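Local atomic coordinates of long form salivary protein D7L (Phlebotomus duboscqi, PDB entry 6MT7), a protein that supports sand fly blood feeding by sequestering host lipid mediators, binding cysteinyl leukotrienes and a thromboxane A2 analogue and inhibiting platelet aggregation induced by low concentrations of collagen. Residues 2-7 against 65-70; 32-37 against 111-116; 45-50 against 95-100; 73-78 against 115-120. One frame throughout, in Å; residues are numbered along the deposited sequence.

Contact 1 of 4, residues 2-7 against 65-70; sequences WRYPRN and VDRIME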
# COMPACT_ATOMS: atom_id res chain seq x y z
N TRP A 2 -2.08 -11.14 -2.68
CA TRP A 2 -1.70 -9.95 -3.42
C TRP A 2 -1.51 -10.26 -4.90
O TRP A 2 -1.05 -11.35 -5.27
CB TRP A 2 -0.44 -9.35 -2.81
CG TRP A 2 -0.78 -8.61 -1.56
CD1 TRP A 2 -1.49 -9.09 -0.49
CD2 TRP A 2 -0.49 -7.24 -1.27
NE1 TRP A 2 -1.63 -8.11 0.46
CE2 TRP A 2 -1.03 -6.97 0.01
CE3 TRP A 2 0.18 -6.23 -1.95
CZ2 TRP A 2 -0.91 -5.72 0.61
CZ3 TRP A 2 0.29 -4.99 -1.35
CH2 TRP A 2 -0.25 -4.75 -0.08
N ARG A 3 -1.89 -9.30 -5.73
CA ARG A 3 -1.78 -9.42 -7.18
C ARG A 3 -0.65 -8.54 -7.71
O ARG A 3 -0.36 -7.47 -7.18
CB ARG A 3 -3.10 -9.04 -7.85
CG ARG A 3 -4.20 -10.02 -7.48
CD ARG A 3 -5.53 -9.64 -8.08
NE ARG A 3 -6.60 -10.47 -7.54
CZ ARG A 3 -7.88 -10.27 -7.81
NH1 ARG A 3 -8.25 -9.27 -8.60
NH2 ARG A 3 -8.80 -11.07 -7.27
N TYR A 4 -0.01 -9.04 -8.76
CA TYR A 4 1.14 -8.40 -9.37
C TYR A 4 0.93 -8.37 -10.88
O TYR A 4 0.29 -9.27 -11.44
CB TYR A 4 2.44 -9.15 -9.03
CG TYR A 4 2.66 -9.29 -7.53
CD1 TYR A 4 3.27 -8.27 -6.79
CD2 TYR A 4 2.24 -10.42 -6.84
CE1 TYR A 4 3.46 -8.38 -5.43
CE2 TYR A 4 2.42 -10.55 -5.48
CZ TYR A 4 3.03 -9.52 -4.77
OH TYR A 4 3.21 -9.64 -3.41
N PRO A 5 1.38 -7.31 -11.56
CA PRO A 5 2.08 -6.15 -10.99
C PRO A 5 1.15 -5.22 -10.21
O PRO A 5 -0.07 -5.39 -10.22
CB PRO A 5 2.63 -5.43 -12.22
CG PRO A 5 1.62 -5.76 -13.30
CD PRO A 5 1.18 -7.18 -13.01
N ARG A 6 1.75 -4.24 -9.53
CA ARG A 6 1.00 -3.25 -8.78
C ARG A 6 0.56 -2.12 -9.71
O ARG A 6 1.33 -1.68 -10.57
CB ARG A 6 1.85 -2.70 -7.64
CG ARG A 6 2.51 -3.77 -6.77
CD ARG A 6 1.50 -4.72 -6.14
NE ARG A 6 0.61 -4.04 -5.19
CZ ARG A 6 -0.58 -4.49 -4.83
NH1 ARG A 6 -1.05 -5.63 -5.35
NH2 ARG A 6 -1.32 -3.82 -3.94
N ASN A 7 -0.68 -1.66 -9.54
CA ASN A 7 -1.18 -0.63 -10.43
C ASN A 7 -0.91 0.75 -9.81
O ASN A 7 -0.37 0.86 -8.71
CB ASN A 7 -2.66 -0.88 -10.77
CG ASN A 7 -3.60 -0.69 -9.59
OD1 ASN A 7 -3.40 0.18 -8.75
ND2 ASN A 7 -4.65 -1.51 -9.53
N VAL A 65 12.10 -10.32 -4.95
CA VAL A 65 12.85 -9.94 -6.15
C VAL A 65 12.12 -10.42 -7.41
O VAL A 65 12.11 -9.72 -8.43
CB VAL A 65 14.28 -10.49 -6.05
CG1 VAL A 65 15.02 -10.36 -7.37
CG2 VAL A 65 15.03 -9.73 -4.96
N ASP A 66 11.48 -11.60 -7.35
CA ASP A 66 10.72 -12.06 -8.50
C ASP A 66 9.64 -11.06 -8.89
O ASP A 66 9.44 -10.76 -10.07
CB ASP A 66 10.12 -13.44 -8.23
CG ASP A 66 9.14 -13.45 -7.06
OD1 ASP A 66 9.45 -12.86 -6.01
OD2 ASP A 66 8.07 -14.09 -7.19
N ARG A 67 8.95 -10.50 -7.89
CA ARG A 67 7.85 -9.59 -8.19
C ARG A 67 8.35 -8.20 -8.57
O ARG A 67 7.67 -7.47 -9.30
CB ARG A 67 6.90 -9.50 -6.99
CG ARG A 67 6.24 -10.85 -6.61
CD ARG A 67 5.55 -11.50 -7.80
NE ARG A 67 4.78 -12.68 -7.39
CZ ARG A 67 3.88 -13.29 -8.15
NH1 ARG A 67 3.62 -12.85 -9.37
NH2 ARG A 67 3.24 -14.35 -7.68
N ILE A 68 9.52 -7.81 -8.05
CA ILE A 68 10.15 -6.56 -8.47
C ILE A 68 10.50 -6.62 -9.95
O ILE A 68 10.22 -5.70 -10.72
CB ILE A 68 11.38 -6.26 -7.60
CG1 ILE A 68 10.98 -5.97 -6.16
CG2 ILE A 68 12.17 -5.08 -8.18
CD1 ILE A 68 12.15 -5.98 -5.17
N MSE A 69 11.09 -7.74 -10.37
CA MSE A 69 11.45 -7.94 -11.76
C MSE A 69 10.20 -7.97 -12.64
O MSE A 69 10.18 -7.42 -13.75
CB MSE A 69 12.25 -9.23 -11.89
CG MSE A 69 13.66 -8.99 -11.42
SE MSE A 69 14.80 -10.55 -11.57
CE MSE A 69 13.73 -11.72 -10.49
N GLU A 70 9.14 -8.59 -12.12
CA GLU A 70 7.87 -8.62 -12.83
C GLU A 70 7.31 -7.21 -13.03
O GLU A 70 6.74 -6.91 -14.09
CB GLU A 70 6.86 -9.48 -12.07
CG GLU A 70 5.49 -9.49 -12.71
CD GLU A 70 4.53 -10.44 -12.01
OE1 GLU A 70 4.96 -11.16 -11.07
OE2 GLU A 70 3.34 -10.48 -12.42

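Contact 2 of 4, residues 32-37 against 111-116; sequences YRWNLP and DLRTAF. With TRT (fragment of triton X-100), chain C.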
# COMPACT_ATOMS: atom_id res chain seq x y z
N TYR A 32 9.38 13.74 -1.08
CA TYR A 32 8.48 14.24 -2.12
C TYR A 32 9.21 14.45 -3.44
O TYR A 32 8.60 14.35 -4.51
CB TYR A 32 7.85 15.56 -1.71
CG TYR A 32 6.57 15.46 -0.91
CD1 TYR A 32 6.41 14.51 0.08
CD2 TYR A 32 5.54 16.37 -1.13
CE1 TYR A 32 5.22 14.46 0.83
CE2 TYR A 32 4.38 16.32 -0.40
CZ TYR A 32 4.22 15.38 0.58
OH TYR A 32 3.04 15.35 1.30
N ARG A 33 10.51 14.78 -3.40
CA ARG A 33 11.27 14.94 -4.63
C ARG A 33 12.20 13.76 -4.88
O ARG A 33 13.24 13.92 -5.51
CB ARG A 33 12.04 16.27 -4.64
CG ARG A 33 12.99 16.56 -3.48
CD ARG A 33 13.61 17.95 -3.67
NE ARG A 33 14.30 18.43 -2.48
CZ ARG A 33 14.61 19.70 -2.25
NH1 ARG A 33 14.29 20.66 -3.12
NH2 ARG A 33 15.25 20.03 -1.13
N TRP A 34 11.81 12.58 -4.39
CA TRP A 34 12.47 11.31 -4.73
C TRP A 34 13.93 11.33 -4.29
O TRP A 34 14.83 10.90 -5.01
CB TRP A 34 12.33 11.01 -6.22
CG TRP A 34 10.89 10.71 -6.54
CD1 TRP A 34 9.90 11.62 -6.79
CD2 TRP A 34 10.28 9.43 -6.55
NE1 TRP A 34 8.71 10.97 -7.00
CE2 TRP A 34 8.91 9.62 -6.85
CE3 TRP A 34 10.75 8.13 -6.35
CZ2 TRP A 34 8.02 8.56 -6.96
CZ3 TRP A 34 9.85 7.08 -6.46
CH2 TRP A 34 8.51 7.30 -6.75
N ASN A 35 14.14 11.84 -3.08
CA ASN A 35 15.44 11.82 -2.42
C ASN A 35 15.25 11.12 -1.08
O ASN A 35 14.34 11.48 -0.33
CB ASN A 35 15.98 13.24 -2.23
CG ASN A 35 17.30 13.28 -1.50
OD1 ASN A 35 18.11 12.35 -1.63
ND2 ASN A 35 17.54 14.34 -0.74
N LEU A 36 16.11 10.14 -0.78
CA LEU A 36 15.94 9.29 0.40
C LEU A 36 17.18 9.40 1.27
O LEU A 36 18.10 8.57 1.17
CB LEU A 36 15.71 7.83 -0.01
CG LEU A 36 14.46 7.56 -0.85
CD1 LEU A 36 14.40 6.08 -1.21
CD2 LEU A 36 13.20 7.99 -0.11
N PRO A 37 17.23 10.39 2.16
CA PRO A 37 18.44 10.60 2.97
C PRO A 37 18.70 9.47 3.95
O PRO A 37 17.81 8.70 4.33
CB PRO A 37 18.15 11.92 3.71
CG PRO A 37 17.06 12.59 2.90
CD PRO A 37 16.23 11.45 2.38
N ASP A 111 13.90 5.09 -13.92
CA ASP A 111 13.29 3.82 -14.32
C ASP A 111 12.38 3.27 -13.23
O ASP A 111 11.35 2.66 -13.52
CB ASP A 111 14.37 2.78 -14.63
CG ASP A 111 14.96 2.93 -16.02
OD1 ASP A 111 14.38 3.64 -16.87
OD2 ASP A 111 16.02 2.34 -16.26
N LEU A 112 12.76 3.45 -11.96
CA LEU A 112 11.89 3.03 -10.87
C LEU A 112 10.62 3.86 -10.83
O LEU A 112 9.53 3.32 -10.60
CB LEU A 112 12.64 3.11 -9.54
CG LEU A 112 13.63 1.96 -9.32
CD1 LEU A 112 14.53 2.29 -8.13
CD2 LEU A 112 12.87 0.66 -9.08
N ARG A 113 10.73 5.17 -11.04
CA ARG A 113 9.53 6.00 -11.10
C ARG A 113 8.63 5.56 -12.26
O ARG A 113 7.40 5.51 -12.12
CB ARG A 113 9.91 7.48 -11.21
CG ARG A 113 10.60 7.98 -9.95
CD ARG A 113 10.94 9.46 -10.03
NE ARG A 113 9.73 10.27 -10.17
CZ ARG A 113 9.73 11.58 -10.33
NH1 ARG A 113 10.89 12.23 -10.35
NH2 ARG A 113 8.59 12.24 -10.45
N THR A 114 9.23 5.20 -13.40
CA THR A 114 8.43 4.69 -14.51
C THR A 114 7.71 3.40 -14.12
O THR A 114 6.50 3.25 -14.34
CB THR A 114 9.30 4.45 -15.74
OG1 THR A 114 9.93 5.67 -16.16
CG2 THR A 114 8.46 3.89 -16.89
N ALA A 115 8.45 2.45 -13.55
CA ALA A 115 7.87 1.14 -13.25
C ALA A 115 6.80 1.22 -12.17
O ALA A 115 5.84 0.44 -12.20
CB ALA A 115 8.97 0.18 -12.83
N PHE A 116 6.91 2.17 -11.24
CA PHE A 116 5.99 2.25 -10.12
C PHE A 116 5.08 3.47 -10.19
O PHE A 116 4.56 3.90 -9.16
CB PHE A 116 6.76 2.21 -8.80
CG PHE A 116 7.33 0.85 -8.50
CD1 PHE A 116 6.57 -0.10 -7.82
CD2 PHE A 116 8.58 0.49 -8.98
CE1 PHE A 116 7.08 -1.37 -7.57
CE2 PHE A 116 9.09 -0.77 -8.74
CZ PHE A 116 8.34 -1.70 -8.03
C25 TRT C . 1.64 14.89 -2.16
O24 TRT C . 1.94 13.66 -2.82
C23 TRT C . 3.31 13.28 -2.70
C22 TRT C . 3.41 11.82 -3.11
O21 TRT C . 4.76 11.37 -3.23
C20 TRT C . 4.74 10.02 -3.68
C19 TRT C . 6.16 9.58 -4.00
O18 TRT C . 6.77 9.08 -2.81
C17 TRT C . 8.06 9.63 -2.67
C16 TRT C . 9.12 8.59 -2.98
O15 TRT C . 9.34 7.73 -1.86
C12 TRT C . 9.93 6.50 -2.06
C13 TRT C . 10.76 6.29 -3.15
C14 TRT C . 11.36 5.04 -3.35
C11 TRT C . 9.68 5.46 -1.17
C10 TRT C . 10.27 4.21 -1.37
C9 TRT C . 11.11 3.99 -2.46
C6 TRT C . 11.72 2.63 -2.64
C8 TRT C . 13.17 2.74 -2.16
C7 TRT C . 11.02 1.62 -1.74
C5 TRT C . 11.73 2.24 -4.14
C1 TRT C . 10.46 1.82 -4.92
C2 TRT C . 9.22 2.65 -4.64
C4 TRT C . 10.78 1.96 -6.40
C3 TRT C . 10.09 0.36 -4.72

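Contact 3 of 4, residues 45-50 against 95-100; sequences YVKCVW and KDIYDK. With TRT (fragment of triton X-100), chain C.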
# COMPACT_ATOMS: atom_id res chain seq x y z
N TYR A 45 10.63 4.56 6.60
CA TYR A 45 9.74 4.88 5.49
C TYR A 45 9.97 3.95 4.30
O TYR A 45 9.01 3.46 3.68
CB TYR A 45 9.94 6.35 5.09
CG TYR A 45 9.25 6.76 3.81
CD1 TYR A 45 7.87 6.77 3.73
CD2 TYR A 45 9.99 7.15 2.70
CE1 TYR A 45 7.22 7.15 2.55
CE2 TYR A 45 9.35 7.53 1.52
CZ TYR A 45 7.97 7.53 1.46
OH TYR A 45 7.35 7.90 0.28
N VAL A 46 11.24 3.67 3.99
CA VAL A 46 11.58 2.81 2.86
C VAL A 46 11.10 1.38 3.12
O VAL A 46 10.48 0.75 2.25
CB VAL A 46 13.09 2.88 2.59
CG1 VAL A 46 13.55 1.69 1.72
CG2 VAL A 46 13.45 4.23 1.93
N LYS A 47 11.35 0.85 4.32
CA LYS A 47 10.83 -0.47 4.66
C LYS A 47 9.31 -0.51 4.53
O LYS A 47 8.74 -1.46 3.99
CB LYS A 47 11.23 -0.86 6.08
CG LYS A 47 10.69 -2.21 6.47
CD LYS A 47 11.12 -2.63 7.86
CE LYS A 47 10.58 -4.02 8.21
NZ LYS A 47 10.81 -4.35 9.66
N CYS A 48 8.63 0.53 5.05
CA CYS A 48 7.18 0.59 4.98
C CYS A 48 6.69 0.51 3.54
O CYS A 48 5.72 -0.20 3.25
CB CYS A 48 6.69 1.89 5.63
SG CYS A 48 4.87 2.21 5.62
N VAL A 49 7.34 1.24 2.63
CA VAL A 49 6.87 1.26 1.25
C VAL A 49 7.08 -0.10 0.59
O VAL A 49 6.18 -0.61 -0.10
CB VAL A 49 7.54 2.38 0.44
CG1 VAL A 49 7.15 2.29 -1.03
CG2 VAL A 49 7.14 3.75 0.99
N TRP A 50 8.25 -0.72 0.78
CA TRP A 50 8.45 -2.07 0.25
C TRP A 50 7.36 -3.00 0.75
O TRP A 50 6.78 -3.78 -0.02
CB TRP A 50 9.81 -2.63 0.67
CG TRP A 50 11.01 -2.15 -0.08
CD1 TRP A 50 12.10 -1.51 0.46
CD2 TRP A 50 11.30 -2.32 -1.48
NE1 TRP A 50 13.03 -1.25 -0.52
CE2 TRP A 50 12.56 -1.74 -1.71
CE3 TRP A 50 10.61 -2.89 -2.55
CZ2 TRP A 50 13.15 -1.72 -2.99
CZ3 TRP A 50 11.19 -2.86 -3.81
CH2 TRP A 50 12.45 -2.28 -4.01
N LYS A 95 17.07 -0.26 8.90
CA LYS A 95 18.40 0.10 8.44
C LYS A 95 18.93 -0.91 7.43
O LYS A 95 19.50 -0.51 6.40
CB LYS A 95 19.35 0.21 9.64
CG LYS A 95 20.82 0.27 9.27
CD LYS A 95 21.25 1.68 8.93
CE LYS A 95 22.73 1.88 9.26
NZ LYS A 95 23.61 1.06 8.36
N ASP A 96 18.75 -2.21 7.68
CA ASP A 96 19.29 -3.21 6.76
C ASP A 96 18.54 -3.18 5.43
O ASP A 96 19.16 -3.29 4.36
CB ASP A 96 19.20 -4.60 7.39
CG ASP A 96 20.17 -5.59 6.77
OD1 ASP A 96 21.27 -5.18 6.34
OD2 ASP A 96 19.85 -6.80 6.75
N ILE A 97 17.22 -3.03 5.47
CA ILE A 97 16.46 -3.00 4.22
C ILE A 97 16.81 -1.75 3.42
O ILE A 97 16.96 -1.81 2.19
CB ILE A 97 14.96 -3.09 4.53
CG1 ILE A 97 14.64 -4.49 5.04
CG2 ILE A 97 14.15 -2.77 3.28
CD1 ILE A 97 13.31 -4.60 5.73
N TYR A 98 16.98 -0.62 4.11
CA TYR A 98 17.45 0.60 3.45
C TYR A 98 18.83 0.40 2.83
O TYR A 98 19.06 0.73 1.66
CB TYR A 98 17.47 1.75 4.45
CG TYR A 98 18.01 3.06 3.92
CD1 TYR A 98 19.37 3.36 4.01
CD2 TYR A 98 17.16 4.00 3.34
CE1 TYR A 98 19.87 4.55 3.53
CE2 TYR A 98 17.66 5.21 2.85
CZ TYR A 98 19.02 5.48 2.96
OH TYR A 98 19.55 6.65 2.49
N ASP A 99 19.78 -0.14 3.61
CA ASP A 99 21.14 -0.29 3.10
C ASP A 99 21.18 -1.22 1.90
O ASP A 99 22.02 -1.05 1.01
CB ASP A 99 22.07 -0.82 4.19
CG ASP A 99 22.38 0.22 5.26
OD1 ASP A 99 22.12 1.43 5.06
OD2 ASP A 99 22.90 -0.18 6.32
N LYS A 100 20.31 -2.23 1.89
CA LYS A 100 20.30 -3.16 0.78
C LYS A 100 19.67 -2.57 -0.47
O LYS A 100 19.95 -3.04 -1.57
CB LYS A 100 19.57 -4.45 1.18
CG LYS A 100 20.50 -5.41 1.92
CD LYS A 100 19.76 -6.65 2.40
CE LYS A 100 19.45 -7.61 1.26
NZ LYS A 100 20.56 -8.58 1.05
C25 TRT C . 1.64 14.89 -2.16
O24 TRT C . 1.94 13.66 -2.82
C23 TRT C . 3.31 13.28 -2.70
C22 TRT C . 3.41 11.82 -3.11
O21 TRT C . 4.76 11.37 -3.23
C20 TRT C . 4.74 10.02 -3.68
C19 TRT C . 6.16 9.58 -4.00
O18 TRT C . 6.77 9.08 -2.81
C17 TRT C . 8.06 9.63 -2.67
C16 TRT C . 9.12 8.59 -2.98
O15 TRT C . 9.34 7.73 -1.86
C12 TRT C . 9.93 6.50 -2.06
C13 TRT C . 10.76 6.29 -3.15
C14 TRT C . 11.36 5.04 -3.35
C11 TRT C . 9.68 5.46 -1.17
C10 TRT C . 10.27 4.21 -1.37
C9 TRT C . 11.11 3.99 -2.46
C6 TRT C . 11.72 2.63 -2.64
C8 TRT C . 13.17 2.74 -2.16
C7 TRT C . 11.02 1.62 -1.74
C5 TRT C . 11.73 2.24 -4.14
C1 TRT C . 10.46 1.82 -4.92
C2 TRT C . 9.22 2.65 -4.64
C4 TRT C . 10.78 1.96 -6.40
C3 TRT C . 10.09 0.36 -4.72

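Contact 4 of 4, residues 73-78 against 115-120; sequences NSRSVA and AFYGIK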
# COMPACT_ATOMS: atom_id res chain seq x y z
N ASN A 73 9.26 -5.82 -15.96
CA ASN A 73 8.89 -6.47 -17.22
C ASN A 73 7.50 -6.05 -17.67
O ASN A 73 7.28 -5.78 -18.86
CB ASN A 73 8.96 -7.99 -17.07
CG ASN A 73 10.39 -8.49 -17.00
OD1 ASN A 73 11.31 -7.88 -17.55
ND2 ASN A 73 10.59 -9.62 -16.33
N SER A 74 6.55 -5.97 -16.74
CA SER A 74 5.18 -5.65 -17.13
C SER A 74 5.05 -4.21 -17.62
O SER A 74 4.18 -3.90 -18.44
CB SER A 74 4.23 -5.91 -15.97
OG SER A 74 4.44 -4.95 -14.94
N ARG A 75 5.92 -3.32 -17.14
CA ARG A 75 5.93 -1.92 -17.54
C ARG A 75 6.88 -1.64 -18.70
O ARG A 75 7.07 -0.46 -19.04
CB ARG A 75 6.30 -1.05 -16.34
CG ARG A 75 5.37 -1.22 -15.14
CD ARG A 75 4.13 -0.36 -15.26
NE ARG A 75 4.49 1.04 -15.38
CZ ARG A 75 4.21 1.80 -16.44
NH1 ARG A 75 3.54 1.30 -17.47
NH2 ARG A 75 4.60 3.06 -16.46
N SER A 76 7.49 -2.67 -19.28
CA SER A 76 8.45 -2.53 -20.38
C SER A 76 9.63 -1.63 -20.01
O SER A 76 10.06 -0.79 -20.80
CB SER A 76 7.78 -2.01 -21.66
OG SER A 76 6.64 -2.79 -22.01
N VAL A 77 10.16 -1.81 -18.80
CA VAL A 77 11.37 -1.14 -18.33
C VAL A 77 12.46 -2.19 -18.18
O VAL A 77 12.23 -3.25 -17.59
CB VAL A 77 11.15 -0.40 -17.00
CG1 VAL A 77 12.40 0.39 -16.62
CG2 VAL A 77 9.94 0.52 -17.07
N ALA A 78 13.65 -1.88 -18.69
CA ALA A 78 14.78 -2.80 -18.59
C ALA A 78 15.08 -3.13 -17.13
O ALA A 78 15.04 -2.27 -16.25
CB ALA A 78 16.02 -2.19 -19.25
N ALA A 115 8.45 2.45 -13.55
CA ALA A 115 7.87 1.14 -13.25
C ALA A 115 6.80 1.22 -12.17
O ALA A 115 5.84 0.44 -12.20
CB ALA A 115 8.97 0.18 -12.83
N PHE A 116 6.91 2.17 -11.24
CA PHE A 116 5.99 2.25 -10.12
C PHE A 116 5.08 3.47 -10.19
O PHE A 116 4.56 3.90 -9.16
CB PHE A 116 6.76 2.21 -8.80
CG PHE A 116 7.33 0.85 -8.50
CD1 PHE A 116 6.57 -0.10 -7.82
CD2 PHE A 116 8.58 0.49 -8.98
CE1 PHE A 116 7.08 -1.37 -7.57
CE2 PHE A 116 9.09 -0.77 -8.74
CZ PHE A 116 8.34 -1.70 -8.03
N TYR A 117 4.89 4.01 -11.39
CA TYR A 117 3.93 5.10 -11.64
C TYR A 117 4.23 6.32 -10.78
O TYR A 117 3.32 7.01 -10.32
CB TYR A 117 2.49 4.64 -11.42
CG TYR A 117 2.07 3.48 -12.30
CD1 TYR A 117 1.72 3.69 -13.63
CD2 TYR A 117 2.03 2.19 -11.81
CE1 TYR A 117 1.33 2.63 -14.44
CE2 TYR A 117 1.65 1.13 -12.61
CZ TYR A 117 1.29 1.36 -13.91
OH TYR A 117 0.92 0.29 -14.70
N GLY A 118 5.52 6.61 -10.59
CA GLY A 118 5.96 7.73 -9.79
C GLY A 118 6.19 8.99 -10.60
O GLY A 118 6.86 9.92 -10.15
N ILE A 119 5.62 9.02 -11.81
CA ILE A 119 5.67 10.18 -12.68
C ILE A 119 4.23 10.62 -12.93
O ILE A 119 3.38 9.79 -13.24
CB ILE A 119 6.39 9.86 -14.01
CG1 ILE A 119 7.86 9.54 -13.73
CG2 ILE A 119 6.27 11.02 -14.99
CD1 ILE A 119 8.49 8.66 -14.77
N LYS A 120 3.97 11.92 -12.77
CA LYS A 120 2.59 12.41 -12.81
C LYS A 120 1.90 12.03 -14.11
O LYS A 120 0.75 11.56 -14.10
CB LYS A 120 2.57 13.93 -12.62
CG LYS A 120 1.20 14.55 -12.77
CD LYS A 120 1.29 16.07 -12.71
CE LYS A 120 0.00 16.72 -13.18
NZ LYS A 120 -1.12 16.44 -12.25

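Contact 1 of 4, residues 2-7 against 65-70
Tyr4 lays one face of its phenol ring against the bent side chain of Arg67, a ring-face contact of the CH-pi kind. Arg67 CG sits 3.7 Å from the centroid of the Tyr4 ring, only 3° off the ring normal, so the methylene is centred over the face. The Arg67 chain turns at CG (chi2 -53°), which takes its CD and NE across the ring toward the Tyr4 CB side; NE comes within 3.4 Å of Tyr4 CD2. The guanidinium plane is tilted 19° from the ring and covers its rim.

The loop before helix 8-21 lies against helix 65-74 at the protein surface, in this odorant-binding-protein fold. Asn7, at the end of the loop, is the N-cap of helix 8-21, its OD1 accepting the amide of Gln10.

Charge interactions hold the arginine from its own helix. Arg67 NH1 donates to Glu70 OE1 at 2.7 Å, close to the guanidinium plane and on the syn lone pair of the carboxylate. Asp66 OD2 adds charge attraction alone, lying well out of that plane.

Polar groups across the interface do not pair directly. Glu70 OE2 stands 3.4 Å from Tyr4 O, two acceptors side by side, next to the cis peptide that joins Tyr4 to Pro5. The phenol OH of Tyr4 is bound instead to Gly54 O. Within the loop, Arg6 NH1 reaches Arg3 O at 2.7 Å, in the carbonyl plane, while Trp2 CE3 lies over the Arg6 guanidinium.

Contact 2 of 4, residues 32-37 against 111-116
Trp34 and Arg113 have their CA atoms 8.8 Å apart, the closest pair of CA atoms; Trp34, at positive phi (61°), is the C-prime residue of the Schellman motif that closes helix 28-32, while Arg113 belongs to helix 109-115. The guanidinium of Arg113 lies flat on the indole, the planes 9° apart, in a stacked cation-pi arrangement. Arg113 CZ is 3.8 Å from the centroid of the five-membered ring, while Arg113 CG sits over the six-membered ring as a CH-pi contact, 3.5 Å from its centroid. A bend at chi3 (62°) lets the chain run along the indole from one ring to the other. Arg113 NE and Trp34 NE1, at 3.4 Å, are both donors and merely face each other through the stack; NE gives its hydrogen bond to Gly118 O, which, together with the stack, would restrain the guanidinium's rotation.

The opposite indole face belongs to the Triton fragment, whose C13 approaches Trp34 CZ3 to 3.5 Å. Leu36, Leu112 and Phe116 line the same pocket; Leu112 CD2 meets TRT C4 at 3.6 Å. Trp34 and Gly118 probably also contribute to leukotriene C4 binding, as in related D7 proteins. The arginine backs the indole and would restrain its tilt; its positive charge would draw pi density toward that face, while the other face meets the ligand.

Contact 3 of 4, residues 45-50 against 95-100
Two helices that help build the odorant-binding-type pocket, 40-52 and 94-106, cross here nearly at right angles: the axes of the segments Tyr45-Trp50 and Lys95-Lys100 make an angle of 80° and approach to 8.7 Å. The interface is apolar and mostly buried. Ile97 uses both branches. Its CD1 meets the extended aliphatic chain of Lys47 across its length, 3.6 Å from Lys47 CG and equally near CD, with CE slightly farther; the ammonium continues past the interface to Gly92 O. The other branch, Ile97 CG2, touches Trp50 CD1 at 3.7 Å, so the isoleucine fills the angle between residues one helical turn apart.

Val46 divides its methyls between two tasks. With CG1 anti to the backbone N (chi1 163°), CG2 meets the Tyr98 ring edge-on, 4.0 Å from CD2 and in the ring plane, whereas CG1 turns to the ligand. The hydroxyl of Tyr98 is bound to Leu36 O.

Helix 40-52 also faces the Triton fragment, through Tyr45, Val46, Val49 and Trp50. Tyr45 OH donates to TRT O15 at 2.9 Å, and Gln19 NE2 is a further partner of that hydroxyl; Trp50 spreads one indole face under TRT C3, with CZ3 at 3.5 Å. Tyr45 probably contributes to thromboxane A2 binding, as in relatives.

Two disulfides tie helix 40-52 to its neighbours: Cys44 to Cys94, at the start of helix 94-106, and Cys48 to Cys18 of helix 8-21. Val49 packs on Phe15 and Cys18 of that helix, while Tyr45 stacks on Trp31 of helix 28-32.

Contact 4 of 4, residues 73-78 against 115-120
This partly buried contact lies between the end of helix 65-74, closed by a Schellman motif, and the end of helix 109-115 with its following loop; the CA atoms of Arg75 and Ala115 are 5.6 Å apart. Its main element is a stack. The guanidinium of Arg75 lies on the ring of Tyr117, centres 4.2 Å apart and planes inclined by 12°, with Arg75 NE toward the rim near Tyr117 CZ. The arginine bends at chi2 (-84°) and chi3 (-58°), which brings its CD to 3.3 Å from Tyr117 OH. Arg75 CG passes 3.4 Å from Ala115 O.

Arg75 NH2 donates to Thr114 O. A cation bound to the Thr114 carbonyl at the C-terminal end of helix 109-115 would be expected to suit the negative end of that helix dipole. On the apolar side, Val77 CG2 rests 4.4 Å from Ala115 CB. Gly118 is probably part of the leukotriene C4 site, as in relatives.

Helix 8-21 lies beside Tyr117, through Ala8 and Thr11, and Trp126 of helix 120-128 meets the Tyr117 ring edge-to-face. Gln71 NE2 of helix 65-74 hydrogen-bonds to Ala115 O, and Phe116 turns to the ligand pocket.

Contacts 1 and 4 come in series and share helix 65-74, their centres about 11 Å apart, with Pro5 touching Ser74. Contact 4 ends on the same chain stretch as contact 2, sharing Ala115 and Phe116, again about 11 Å between centres. Contact 3 is nested inside the loop closed by contact 2, about 14 Å away, and both line the pocket of the Triton fragment. Contacts 3 and 4 are farthest apart, about 20 Å between centres. Contact 1 reaches contact 3 through Ile68 against Trp50. The contacts join helices 40-52, 65-74, 94-106 and 109-115 around the ligand pocket, with the N-terminal loop packed at the surface on helix 65-74.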